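Long-range contacts in exopolygalacturonase (Yersinia enterocolitica, PDB 2UVF), which hydrolyses polygalacturonic acid of pectin from the chain ends, acting as an exo-type family 28 glycoside hydrolase, probably in the periplasm: residues I306-Q311 with Q328-L333; T195-A200 with I216-E221; K65-Q70 with K131-D136; P38-V43 with V56-E61. One frame throughout, in Å; residues are numbered along the deposited sequence.

Interaction 1 of 4, residues I306-Q311 with Q328-L333; sequences ILAKNQ and QRRSSL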
loop_
_atom_site.group_PDB
_atom_site.type_symbol
_atom_site.label_atom_id
_atom_site.label_comp_id
_atom_site.label_asym_id
_atom_site.label_seq_id
_atom_site.Cartn_x
_atom_site.Cartn_y
_atom_site.Cartn_z
ATOM N N ILE A 306 -22.497 9.224 -1.194
ATOM C CA ILE A 306 -23.529 8.648 -0.354
ATOM C C ILE A 306 -23.134 9.070 1.069
ATOM O O ILE A 306 -23.572 10.123 1.524
ATOM C CB ILE A 306 -23.653 7.115 -0.510
ATOM C CG1 ILE A 306 -23.903 6.725 -1.979
ATOM C CG2 ILE A 306 -24.746 6.575 0.392
ATOM C CD1 ILE A 306 -24.108 5.187 -2.182
ATOM N N LEU A 307 -22.293 8.294 1.754
ATOM C CA LEU A 307 -21.682 8.769 2.996
ATOM C C LEU A 307 -20.906 10.075 2.816
ATOM O O LEU A 307 -20.977 10.951 3.664
ATOM C CB LEU A 307 -20.795 7.711 3.631
ATOM C CG LEU A 307 -20.131 8.174 4.921
ATOM C CD1 LEU A 307 -21.176 8.507 6.009
ATOM C CD2 LEU A 307 -19.136 7.158 5.400
ATOM N N ALA A 308 -20.193 10.212 1.702
ATOM C CA ALA A 308 -19.388 11.399 1.424
ATOM C C ALA A 308 -20.226 12.650 1.137
ATOM O O ALA A 308 -19.813 13.760 1.491
ATOM C CB ALA A 308 -18.445 11.131 0.270
ATOM N N LYS A 309 -21.375 12.465 0.465
ATOM C CA LYS A 309 -22.375 13.528 0.251
ATOM C C LYS A 309 -22.839 14.096 1.597
ATOM O O LYS A 309 -22.729 15.305 1.821
ATOM C CB LYS A 309 -23.578 12.992 -0.520
ATOM C CG LYS A 309 -24.708 13.984 -0.727
ATOM C CD LYS A 309 -25.873 13.302 -1.419
ATOM C CE LYS A 309 -26.980 14.273 -1.802
ATOM N NZ LYS A 309 -27.851 13.688 -2.901
ATOM N N ASN A 310 -23.300 13.204 2.479
ATOM C CA ASN A 310 -23.901 13.531 3.761
ATOM C C ASN A 310 -22.961 14.183 4.764
ATOM O O ASN A 310 -23.352 15.101 5.483
ATOM C CB ASN A 310 -24.547 12.278 4.365
ATOM C CG ASN A 310 -25.729 11.756 3.531
ATOM O OD1 ASN A 310 -26.188 12.416 2.602
ATOM N ND2 ASN A 310 -26.225 10.578 3.876
ATOM N N GLN A 311 -21.717 13.706 4.806
ATOM C CA GLN A 311 -20.689 14.286 5.669
ATOM C C GLN A 311 -20.242 15.681 5.213
ATOM O O GLN A 311 -20.026 16.568 6.054
ATOM C CB GLN A 311 -19.503 13.320 5.815
ATOM C CG GLN A 311 -19.803 12.089 6.668
ATOM C CD GLN A 311 -18.625 11.110 6.777
ATOM O OE1 GLN A 311 -17.964 10.792 5.782
ATOM N NE2 GLN A 311 -18.384 10.607 7.979
ATOM N N GLN A 328 -11.427 17.237 4.642
ATOM C CA GLN A 328 -11.162 16.786 6.012
ATOM C C GLN A 328 -12.252 15.938 6.669
ATOM O O GLN A 328 -11.976 15.169 7.580
ATOM C CB GLN A 328 -10.810 17.988 6.927
ATOM C CG GLN A 328 -9.704 18.915 6.422
ATOM C CD GLN A 328 -8.372 18.199 6.160
ATOM O OE1 GLN A 328 -7.617 18.598 5.299
ATOM N NE2 GLN A 328 -8.096 17.155 6.898
ATOM N N ARG A 329 -13.480 16.067 6.201
ATOM C CA ARG A 329 -14.618 15.560 6.963
ATOM C C ARG A 329 -15.302 14.293 6.418
ATOM O O ARG A 329 -16.305 13.847 6.972
ATOM C CB ARG A 329 -15.640 16.688 7.209
ATOM C CG ARG A 329 -15.063 17.972 7.855
ATOM C CD ARG A 329 -14.759 17.779 9.318
ATOM N NE ARG A 329 -15.911 17.180 9.985
ATOM C CZ ARG A 329 -15.843 16.458 11.095
ATOM N NH1 ARG A 329 -14.667 16.229 11.687
ATOM N NH2 ARG A 329 -16.964 15.957 11.616
ATOM N N ARG A 330 -14.751 13.688 5.366
ATOM C CA ARG A 330 -15.234 12.356 4.912
ATOM C C ARG A 330 -14.506 11.267 5.690
ATOM O O ARG A 330 -13.302 11.368 5.892
ATOM C CB ARG A 330 -14.971 12.165 3.422
ATOM C CG ARG A 330 -15.553 13.238 2.550
ATOM C CD ARG A 330 -15.248 12.992 1.094
ATOM N NE ARG A 330 -13.998 13.609 0.658
ATOM C CZ ARG A 330 -13.154 13.059 -0.214
ATOM N NH1 ARG A 330 -13.396 11.843 -0.719
ATOM N NH2 ARG A 330 -12.058 13.707 -0.563
ATOM N N SER A 331 -15.234 10.248 6.138
ATOM C CA SER A 331 -14.639 9.109 6.844
ATOM C C SER A 331 -13.815 8.184 5.930
ATOM O O SER A 331 -14.314 7.675 4.923
ATOM C CB SER A 331 -15.729 8.272 7.529
ATOM O OG SER A 331 -16.119 8.799 8.803
ATOM N N SER A 332 -12.553 7.978 6.296
ATOM C CA SER A 332 -11.723 6.933 5.699
ATOM C C SER A 332 -12.260 5.561 6.075
ATOM O O SER A 332 -13.116 5.432 6.968
ATOM C CB SER A 332 -10.276 7.062 6.171
ATOM O OG SER A 332 -9.684 8.166 5.544
ATOM N N LEU A 333 -11.775 4.531 5.405
ATOM C CA LEU A 333 -12.281 3.195 5.676
ATOM C C LEU A 333 -11.725 2.607 6.982
ATOM O O LEU A 333 -12.455 2.007 7.766
ATOM C CB LEU A 333 -12.014 2.271 4.477
ATOM C CG LEU A 333 -12.791 0.955 4.524
ATOM C CD1 LEU A 333 -13.716 0.795 3.310
ATOM C CD2 LEU A 333 -11.837 -0.218 4.706
#
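A two-point hydrogen-bonded junction links Gln311, in the first turns of helix 307-317, to Ser331 in the loop leading into strand 334-339; it is a buried contact where a helical excursion returns to the parallel beta-helix of the family 28 domain. With chi1 at -72° and the chain extended beyond CG, Gln311 carries its amide out from the helix. Its OE1 accepts the backbone N-H of Ser331 at 2.8 Å, the donor tilted from the carbonyl plane. On the other branch, NE2 of Gln311 gives a hydrogen to OG of Ser331 at 3.0 Å, within the amide plane. The two bonds to Ser331 fix the rotation of the amide, and Ser331 OG, also bonded to Ala242 O, links it to a third segment. Around this pair carbon atoms pack: CB of Ala308 meets CD of Arg330 at 3.8 Å, while CD2 of Leu307 reaches CB of Ser331 at 4.2 Å. Beyond CD, Arg330 turns its guanidinium away to Asn379 OD1 and the carbonyls of Ala353 and Asn378; Asn379 lines the sugar pocket, which probably places Arg330 in its second shell. Pro241 of strand 240-241 packs against Gln311, Arg329 and Ser331, and Leu333 is backbone-bonded to Ile245 of strand 245-247 and to His355.

Interaction 2 of 4, residues T195-A200 with I216-E221; sequences TYKSGA and ILLGSE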
loop_
_atom_site.group_PDB
_atom_site.type_symbol
_atom_site.label_atom_id
_atom_site.label_comp_id
_atom_site.label_asym_id
_atom_site.label_seq_id
_atom_site.Cartn_x
_atom_site.Cartn_y
_atom_site.Cartn_z
ATOM N N THR A 195 -25.096 -8.945 5.025
ATOM C CA THR A 195 -24.780 -7.528 4.923
ATOM C C THR A 195 -25.202 -6.780 6.189
ATOM O O THR A 195 -26.396 -6.537 6.413
ATOM C CB THR A 195 -25.453 -6.921 3.695
ATOM O OG1 THR A 195 -24.982 -7.607 2.531
ATOM C CG2 THR A 195 -25.143 -5.430 3.570
ATOM N N TYR A 196 -24.203 -6.413 6.996
ATOM C CA TYR A 196 -24.376 -5.712 8.278
ATOM C C TYR A 196 -23.951 -4.240 8.199
ATOM O O TYR A 196 -22.751 -3.927 8.234
ATOM C CB TYR A 196 -23.549 -6.413 9.366
ATOM C CG TYR A 196 -23.789 -7.910 9.466
ATOM C CD1 TYR A 196 -24.657 -8.437 10.418
ATOM C CD2 TYR A 196 -23.143 -8.800 8.605
ATOM C CE1 TYR A 196 -24.883 -9.831 10.510
ATOM C CE2 TYR A 196 -23.360 -10.185 8.686
ATOM C CZ TYR A 196 -24.225 -10.688 9.636
ATOM O OH TYR A 196 -24.432 -12.040 9.706
ATOM N N LYS A 197 -24.931 -3.342 8.078
ATOM C CA LYS A 197 -24.679 -1.891 8.165
ATOM C C LYS A 197 -24.151 -1.537 9.555
ATOM O O LYS A 197 -24.590 -2.100 10.565
ATOM C CB LYS A 197 -25.936 -1.076 7.829
ATOM C CG LYS A 197 -25.708 0.434 7.847
ATOM C CD LYS A 197 -26.736 1.210 7.029
ATOM C CE LYS A 197 -26.367 1.206 5.550
ATOM N NZ LYS A 197 -26.713 2.482 4.885
ATOM N N SER A 198 -23.181 -0.633 9.607
ATOM C CA SER A 198 -22.550 -0.258 10.870
ATOM C C SER A 198 -21.945 1.135 10.761
ATOM O O SER A 198 -21.642 1.605 9.661
ATOM C CB SER A 198 -21.494 -1.289 11.271
ATOM O OG SER A 198 -20.743 -0.881 12.409
ATOM N N GLY A 199 -21.806 1.798 11.909
ATOM C CA GLY A 199 -21.077 3.065 12.004
ATOM C C GLY A 199 -19.683 2.786 12.511
ATOM O O GLY A 199 -19.255 1.626 12.560
ATOM N N ALA A 200 -18.974 3.831 12.913
ATOM C CA ALA A 200 -17.611 3.672 13.426
ATOM C C ALA A 200 -17.533 2.658 14.551
ATOM O O ALA A 200 -18.341 2.685 15.466
ATOM C CB ALA A 200 -17.028 5.015 13.883
ATOM N N ILE A 216 -20.348 -8.850 4.511
ATOM C CA ILE A 216 -20.130 -7.453 4.096
ATOM C C ILE A 216 -20.384 -6.514 5.266
ATOM O O ILE A 216 -21.511 -6.392 5.756
ATOM C CB ILE A 216 -20.989 -7.020 2.883
ATOM C CG1 ILE A 216 -20.742 -7.935 1.678
ATOM C CG2 ILE A 216 -20.701 -5.560 2.502
ATOM C CD1 ILE A 216 -21.719 -7.713 0.528
ATOM N N LEU A 217 -19.309 -5.878 5.724
ATOM C CA LEU A 217 -19.421 -4.756 6.638
ATOM C C LEU A 217 -19.640 -3.494 5.828
ATOM O O LEU A 217 -18.714 -2.962 5.186
ATOM C CB LEU A 217 -18.198 -4.652 7.560
ATOM C CG LEU A 217 -18.254 -3.569 8.652
ATOM C CD1 LEU A 217 -19.328 -3.859 9.708
ATOM C CD2 LEU A 217 -16.888 -3.376 9.295
ATOM N N LEU A 218 -20.890 -3.028 5.866
ATOM C CA LEU A 218 -21.339 -1.857 5.125
ATOM C C LEU A 218 -21.350 -0.588 6.003
ATOM O O LEU A 218 -21.967 -0.555 7.064
ATOM C CB LEU A 218 -22.731 -2.109 4.498
ATOM C CG LEU A 218 -23.334 -1.058 3.544
ATOM C CD1 LEU A 218 -22.388 -0.656 2.411
ATOM C CD2 LEU A 218 -24.668 -1.527 2.960
ATOM N N GLY A 219 -20.673 0.457 5.542
ATOM C CA GLY A 219 -20.704 1.732 6.226
ATOM C C GLY A 219 -22.106 2.296 6.286
ATOM O O GLY A 219 -22.893 2.123 5.348
ATOM N N SER A 220 -22.432 2.937 7.408
ATOM C CA SER A 220 -23.652 3.734 7.515
ATOM C C SER A 220 -23.440 4.970 6.656
ATOM O O SER A 220 -22.310 5.405 6.451
ATOM C CB SER A 220 -23.916 4.121 8.970
ATOM O OG SER A 220 -24.840 5.192 9.061
ATOM N N GLU A 221 -24.513 5.512 6.108
ATOM C CA GLU A 221 -24.409 6.754 5.354
ATOM C C GLU A 221 -24.731 7.983 6.241
ATOM O O GLU A 221 -24.700 9.123 5.770
ATOM C CB GLU A 221 -25.263 6.688 4.074
ATOM C CG GLU A 221 -26.791 6.835 4.256
ATOM C CD GLU A 221 -27.486 5.589 4.834
ATOM O OE1 GLU A 221 -26.917 4.899 5.714
ATOM O OE2 GLU A 221 -28.631 5.308 4.407
#
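Tyr196 and Ser198 are bonded in turn to Ile216, Leu218 and Ser220 along a parallel backbone ladder. Tyr196 N bonds to Ile216 O at 3.0 Å and Tyr196 O receives Leu218 N; two residues on, Ser198 N reaches Leu218 O at 2.8 Å and Ser198 O takes Ser220 N at 2.7 Å. Leu218 O also receives a weaker CA-H...O contact from Lys197 CA, 3.2 Å away. The strand segments run at 32° to each other and belong to successive coils of the right-handed parallel beta-helix characteristic of family 28, near its N-terminal end. Charge pairing follows where the ladder ends: the bends at chi3 and chi4 of Lys197 swing NZ over the carboxylate of Glu221, which it meets at OE1, 2.6 Å away, from well above the carboxylate plane. The two side chains cross at about a right angle, and the methylene before the ammonium, Lys197 CE, lies 3.6 Å from Gly219 O. Side-chain packing divides between the two faces of the sheet. On one, Thr195 and Ile216 run alongside each other, Thr195 OG1 against Ile216 CD1, and Thr195 CG2 touches Leu218 CD2 at 4.0 Å. On the face of Tyr196 and Leu217, the end of Leu217 (CD1) bends back to Ser198 CB, 3.7 Å away; Ile176 of helix 173-181 packs on both Leu217 and Ser198. The phenol hydroxyl of Tyr196 bonds to Arg160 NH1 and Ala193 O.

Interaction 3 of 4, residues K65-Q70 with K131-D136; sequences KIVDYQ and KAQYAD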
loop_
_atom_site.group_PDB
_atom_site.type_symbol
_atom_site.label_atom_id
_atom_site.label_comp_id
_atom_site.label_asym_id
_atom_site.label_seq_id
_atom_site.Cartn_x
_atom_site.Cartn_y
_atom_site.Cartn_z
ATOM N N LYS A 65 18.701 -16.478 -12.601
ATOM C CA LYS A 65 18.845 -17.931 -12.658
ATOM C C LYS A 65 17.885 -18.653 -11.695
ATOM O O LYS A 65 17.745 -19.881 -11.748
ATOM C CB LYS A 65 20.312 -18.333 -12.436
ATOM C CG LYS A 65 21.342 -17.322 -13.029
ATOM C CD LYS A 65 22.769 -17.884 -13.171
ATOM C CE LYS A 65 22.939 -18.729 -14.449
ATOM N NZ LYS A 65 24.044 -19.744 -14.312
ATOM N N ILE A 66 17.206 -17.886 -10.841
ATOM C CA ILE A 66 16.264 -18.437 -9.868
ATOM C C ILE A 66 14.867 -18.402 -10.477
ATOM O O ILE A 66 14.371 -17.338 -10.828
ATOM C CB ILE A 66 16.301 -17.643 -8.518
ATOM C CG1 ILE A 66 17.751 -17.486 -8.033
ATOM C CG2 ILE A 66 15.427 -18.327 -7.449
ATOM C CD1 ILE A 66 18.003 -16.334 -7.064
ATOM N N VAL A 67 14.238 -19.564 -10.612
ATOM C CA VAL A 67 12.922 -19.639 -11.248
ATOM C C VAL A 67 11.786 -19.941 -10.259
ATOM O O VAL A 67 10.616 -19.857 -10.619
ATOM C CB VAL A 67 12.899 -20.636 -12.461
ATOM C CG1 VAL A 67 13.822 -20.164 -13.563
ATOM C CG2 VAL A 67 13.255 -22.069 -12.024
ATOM N N ASP A 68 12.149 -20.251 -9.013
ATOM C CA ASP A 68 11.208 -20.683 -7.977
ATOM C C ASP A 68 11.928 -20.874 -6.637
ATOM O O ASP A 68 13.146 -20.740 -6.559
ATOM C CB ASP A 68 10.525 -21.991 -8.391
ATOM C CG ASP A 68 9.055 -22.035 -8.019
ATOM O OD1 ASP A 68 8.625 -21.336 -7.076
ATOM O OD2 ASP A 68 8.319 -22.785 -8.677
ATOM N N TYR A 69 11.157 -21.174 -5.590
ATOM C CA TYR A 69 11.686 -21.523 -4.260
ATOM C C TYR A 69 10.897 -22.708 -3.712
ATOM O O TYR A 69 9.701 -22.837 -4.004
ATOM C CB TYR A 69 11.558 -20.344 -3.291
ATOM C CG TYR A 69 12.561 -19.244 -3.521
ATOM C CD1 TYR A 69 13.797 -19.244 -2.863
ATOM C CD2 TYR A 69 12.275 -18.188 -4.392
ATOM C CE1 TYR A 69 14.728 -18.226 -3.078
ATOM C CE2 TYR A 69 13.195 -17.168 -4.608
ATOM C CZ TYR A 69 14.417 -17.189 -3.959
ATOM O OH TYR A 69 15.304 -16.157 -4.185
ATOM N N GLN A 70 11.561 -23.567 -2.931
ATOM C CA GLN A 70 10.931 -24.772 -2.373
ATOM C C GLN A 70 11.002 -24.751 -0.860
ATOM O O GLN A 70 12.024 -24.372 -0.293
ATOM C CB GLN A 70 11.630 -26.040 -2.866
ATOM C CG GLN A 70 11.596 -26.276 -4.365
ATOM C CD GLN A 70 12.045 -27.691 -4.736
ATOM O OE1 GLN A 70 12.550 -28.445 -3.888
ATOM N NE2 GLN A 70 11.874 -28.053 -6.003
ATOM N N LYS A 131 14.736 -23.329 -0.108
ATOM C CA LYS A 131 15.789 -23.395 -1.134
ATOM C C LYS A 131 15.325 -22.712 -2.418
ATOM O O LYS A 131 14.175 -22.911 -2.843
ATOM C CB LYS A 131 16.139 -24.855 -1.482
ATOM C CG LYS A 131 16.484 -25.755 -0.322
ATOM C CD LYS A 131 17.076 -27.059 -0.843
ATOM C CE LYS A 131 17.407 -28.025 0.295
ATOM N NZ LYS A 131 18.473 -29.015 -0.075
ATOM N N ALA A 132 16.216 -21.917 -3.014
ATOM C CA ALA A 132 16.070 -21.442 -4.389
ATOM C C ALA A 132 16.093 -22.604 -5.378
ATOM O O ALA A 132 16.919 -23.515 -5.270
ATOM C CB ALA A 132 17.162 -20.450 -4.738
ATOM N N GLN A 133 15.170 -22.567 -6.333
ATOM C CA GLN A 133 15.133 -23.536 -7.410
ATOM C C GLN A 133 15.604 -22.829 -8.673
ATOM O O GLN A 133 15.168 -21.715 -8.976
ATOM C CB GLN A 133 13.720 -24.097 -7.595
ATOM C CG GLN A 133 13.638 -25.348 -8.469
ATOM C CD GLN A 133 12.228 -25.643 -8.927
ATOM O OE1 GLN A 133 11.500 -26.393 -8.279
ATOM N NE2 GLN A 133 11.827 -25.041 -10.040
ATOM N N TYR A 134 16.517 -23.471 -9.396
ATOM C CA TYR A 134 17.134 -22.847 -10.551
ATOM C C TYR A 134 16.504 -23.336 -11.848
ATOM O O TYR A 134 15.805 -24.350 -11.874
ATOM C CB TYR A 134 18.652 -23.065 -10.548
ATOM C CG TYR A 134 19.366 -22.444 -9.361
ATOM C CD1 TYR A 134 19.551 -21.063 -9.272
ATOM C CD2 TYR A 134 19.859 -23.237 -8.332
ATOM C CE1 TYR A 134 20.196 -20.495 -8.189
ATOM C CE2 TYR A 134 20.506 -22.676 -7.239
ATOM C CZ TYR A 134 20.673 -21.306 -7.180
ATOM O OH TYR A 134 21.325 -20.759 -6.100
ATOM N N ALA A 135 16.757 -22.587 -12.916
ATOM C CA ALA A 135 16.243 -22.896 -14.248
ATOM C C ALA A 135 16.549 -24.344 -14.666
ATOM O O ALA A 135 15.684 -25.020 -15.238
ATOM C CB ALA A 135 16.811 -21.903 -15.262
ATOM N N ASP A 136 17.762 -24.803 -14.344
ATOM C CA ASP A 136 18.284 -26.125 -14.733
ATOM C C ASP A 136 17.880 -27.286 -13.806
ATOM O O ASP A 136 18.451 -28.377 -13.895
ATOM C CB ASP A 136 19.815 -26.067 -14.842
ATOM C CG ASP A 136 20.500 -25.774 -13.501
ATOM O OD1 ASP A 136 19.818 -25.782 -12.448
ATOM O OD2 ASP A 136 21.731 -25.538 -13.501
#
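Gln70 CG lies anti to its carbonyl carbon (chi1 -62°) and Gln133 CG opposite its backbone N (chi1 -166°); both extended chains bring their amides together on one face of the sheet. NE2 of Gln70 donates to OE1 of Gln133 at 2.8 Å, in the carbonyl plane and on a lone pair, although the amide planes stand 81° apart. The antiparallel backbones here are joined by Gln70 N to Lys131 O at 2.7 Å, with Lys131 N returning the bond to Gln70 O. Farther along, a classic beta bulge sets Val67 and Asp68 against the single residue Gln133: Val67 N bonds to Gln133 O at 2.9 Å, whereas the bond from Asp68 N to the same oxygen is weak. Strands 66-73 and 125-134 are the central pair of the four-stranded sheet of the fibronectin type III domain. On the face of Tyr69 and Ala132, CE1 of the Tyr69 ring rests 3.7 Å from CB of Ala132; Ile66 CG2 also approaches the Ala132 methyl at 3.9 Å. CG1 of Ile66 instead meets Tyr134 CE1, the side chains slanting across each other. The buried carboxylate of Asp68 is held by Ser82 OG at OD2 and by the backbone N-H of Tyr69 at OD1.

Interaction 4 of 4, residues P38-V43 with V56-E61; sequences PQQLQV and VWKAPE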
loop_
_atom_site.group_PDB
_atom_site.type_symbol
_atom_site.label_atom_id
_atom_site.label_comp_id
_atom_site.label_asym_id
_atom_site.label_seq_id
_atom_site.Cartn_x
_atom_site.Cartn_y
_atom_site.Cartn_z
ATOM N N PRO A 38 19.238 -18.873 0.487
ATOM C CA PRO A 38 18.207 -17.850 0.717
ATOM C C PRO A 38 18.337 -17.198 2.086
ATOM O O PRO A 38 18.584 -17.886 3.085
ATOM C CB PRO A 38 16.900 -18.643 0.621
ATOM C CG PRO A 38 17.228 -19.743 -0.310
ATOM C CD PRO A 38 18.628 -20.145 0.051
ATOM N N GLN A 39 18.197 -15.875 2.115
ATOM C CA GLN A 39 18.393 -15.107 3.340
ATOM C C GLN A 39 17.077 -14.712 3.982
ATOM O O GLN A 39 16.125 -14.330 3.298
ATOM C CB GLN A 39 19.238 -13.854 3.080
ATOM C CG GLN A 39 20.665 -14.142 2.667
ATOM C CD GLN A 39 21.459 -12.883 2.332
ATOM O OE1 GLN A 39 20.992 -11.746 2.540
ATOM N NE2 GLN A 39 22.676 -13.081 1.809
ATOM N N GLN A 40 17.042 -14.835 5.304
ATOM C CA GLN A 40 16.003 -14.264 6.166
ATOM C C GLN A 40 14.602 -14.855 6.020
ATOM O O GLN A 40 13.622 -14.114 5.961
ATOM C CB GLN A 40 15.988 -12.728 6.063
ATOM C CG GLN A 40 17.364 -12.108 6.285
ATOM C CD GLN A 40 17.374 -10.595 6.201
ATOM O OE1 GLN A 40 16.422 -9.923 6.617
ATOM N NE2 GLN A 40 18.462 -10.048 5.673
ATOM N N LEU A 41 14.504 -16.185 5.997
ATOM C CA LEU A 41 13.208 -16.834 6.114
ATOM C C LEU A 41 12.622 -16.324 7.421
ATOM O O LEU A 41 13.352 -16.167 8.398
ATOM C CB LEU A 41 13.332 -18.364 6.126
ATOM C CG LEU A 41 12.048 -19.167 6.408
ATOM C CD1 LEU A 41 11.012 -18.970 5.302
ATOM C CD2 LEU A 41 12.326 -20.652 6.617
ATOM N N GLN A 42 11.324 -16.037 7.439
ATOM C CA GLN A 42 10.690 -15.475 8.628
ATOM C C GLN A 42 9.184 -15.616 8.564
ATOM O O GLN A 42 8.621 -15.829 7.498
ATOM C CB GLN A 42 11.054 -13.992 8.778
ATOM C CG GLN A 42 10.440 -13.116 7.700
ATOM C CD GLN A 42 11.098 -11.778 7.574
ATOM O OE1 GLN A 42 10.566 -10.781 8.050
ATOM N NE2 GLN A 42 12.259 -11.737 6.921
ATOM N N VAL A 43 8.543 -15.513 9.717
ATOM C CA VAL A 43 7.101 -15.335 9.788
ATOM C C VAL A 43 6.878 -13.826 9.904
ATOM O O VAL A 43 7.439 -13.196 10.808
ATOM C CB VAL A 43 6.468 -16.061 11.006
ATOM C CG1 VAL A 43 4.944 -15.972 10.965
ATOM C CG2 VAL A 43 6.908 -17.519 11.046
ATOM N N VAL A 56 7.940 -15.830 4.727
ATOM C CA VAL A 56 8.520 -14.975 3.698
ATOM C C VAL A 56 10.032 -14.986 3.826
ATOM O O VAL A 56 10.566 -15.391 4.853
ATOM C CB VAL A 56 7.992 -13.501 3.738
ATOM C CG1 VAL A 56 6.470 -13.442 3.619
ATOM C CG2 VAL A 56 8.479 -12.775 4.961
ATOM N N TRP A 57 10.720 -14.525 2.788
ATOM C CA TRP A 57 12.173 -14.549 2.748
ATOM C C TRP A 57 12.608 -13.547 1.727
ATOM O O TRP A 57 11.816 -13.186 0.850
ATOM C CB TRP A 57 12.711 -15.952 2.350
ATOM C CG TRP A 57 12.177 -16.454 1.040
ATOM C CD1 TRP A 57 12.710 -16.235 -0.207
ATOM C CD2 TRP A 57 10.991 -17.245 0.838
ATOM N NE1 TRP A 57 11.919 -16.832 -1.168
ATOM C CE2 TRP A 57 10.868 -17.468 -0.555
ATOM C CE3 TRP A 57 10.019 -17.784 1.698
ATOM C CZ2 TRP A 57 9.809 -18.204 -1.109
ATOM C CZ3 TRP A 57 8.960 -18.522 1.138
ATOM C CH2 TRP A 57 8.870 -18.723 -0.249
ATOM N N LYS A 58 13.860 -13.115 1.831
ATOM C CA LYS A 58 14.506 -12.309 0.794
ATOM C C LYS A 58 14.907 -13.069 -0.487
ATOM O O LYS A 58 15.504 -14.165 -0.450
ATOM C CB LYS A 58 15.721 -11.585 1.368
ATOM C CG LYS A 58 15.343 -10.465 2.338
ATOM C CD LYS A 58 16.569 -9.687 2.861
ATOM C CE LYS A 58 17.261 -8.848 1.784
ATOM N NZ LYS A 58 16.357 -7.816 1.225
ATOM N N ALA A 59 14.549 -12.480 -1.620
ATOM C CA ALA A 59 15.122 -12.836 -2.909
ATOM C C ALA A 59 16.218 -11.809 -3.149
ATOM O O ALA A 59 16.065 -10.662 -2.720
ATOM C CB ALA A 59 14.062 -12.756 -4.001
ATOM N N PRO A 60 17.331 -12.202 -3.816
ATOM C CA PRO A 60 18.438 -11.277 -4.074
ATOM C C PRO A 60 18.179 -10.265 -5.197
ATOM O O PRO A 60 17.144 -10.321 -5.874
ATOM C CB PRO A 60 19.594 -12.214 -4.468
ATOM C CG PRO A 60 18.961 -13.424 -5.009
ATOM C CD PRO A 60 17.607 -13.558 -4.347
ATOM N N GLU A 61 19.135 -9.363 -5.400
ATOM C CA GLU A 61 19.042 -8.341 -6.443
ATOM C C GLU A 61 18.895 -8.937 -7.849
ATOM O O GLU A 61 18.148 -8.423 -8.684
ATOM C CB GLU A 61 20.284 -7.467 -6.387
ATOM C CG GLU A 61 20.242 -6.223 -7.239
ATOM C CD GLU A 61 21.439 -5.340 -6.977
ATOM O OE1 GLU A 61 22.585 -5.831 -7.112
ATOM O OE2 GLU A 61 21.246 -4.157 -6.630
HETATM O O HOH W 1 18.304 -14.392 -0.613
#
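Leu41 lies obliquely across Trp57 in the hairpin of strands 39-42 and 53-58, the edge and middle strands of the three-stranded sheet of the fibronectin type III sandwich. Leu41 CD1 approaches Trp57 CE3 at 3.9 Å. The indole continues into the domain core, where its ring meets that of Tyr69 and Val130 packs on it. Gln42 crosses Val56 on the face they share, Gln42 CG lying 3.4 Å from Val56 CG2. Gln42 CG sits between the backbone N and the carbonyl carbon (chi1 68°), and from there the extended chain brings Gln42 NE2 back to Gln40 O, 2.9 Å away, with the acceptor in the amide plane. Trp425 of the beta-helix touches both Gln42 and Val56, so this face looks toward the catalytic domain. Gln40 runs alongside Lys58, Gln40 NE2 lying 3.4 Å from Lys58 CD in plain packing. Between the backbones, Gln42 N bonds to Val56 O at 2.8 Å, and Val56 N returns a bond to Gln42 O. At the other end, a water takes the N-H of Gln39 and donates to Lys58 O at 2.8 Å.

Overall arrangement
The four contacts form two touching pairs at opposite sides of the chain's centre. Interactions 1 and 2, with centres about 13 Å apart, share a seam in the beta-helix domain, where Asn310 ND2 lies 2.8 Å from Glu221 O, a probable hydrogen bond, and Leu307 packs on Ser220. Interactions 3 and 4, also about 13 Å between centres, lie on the two facing sheets of the fibronectin type III domain and meet where Tyr69 packs on Trp57. The pairs remain distinct: the centres of interactions 1 and 3 are about 48 Å apart. Interaction 1 borders the substrate pocket, the Arg330 side chain being about 7 Å from a bound galacturonic acid.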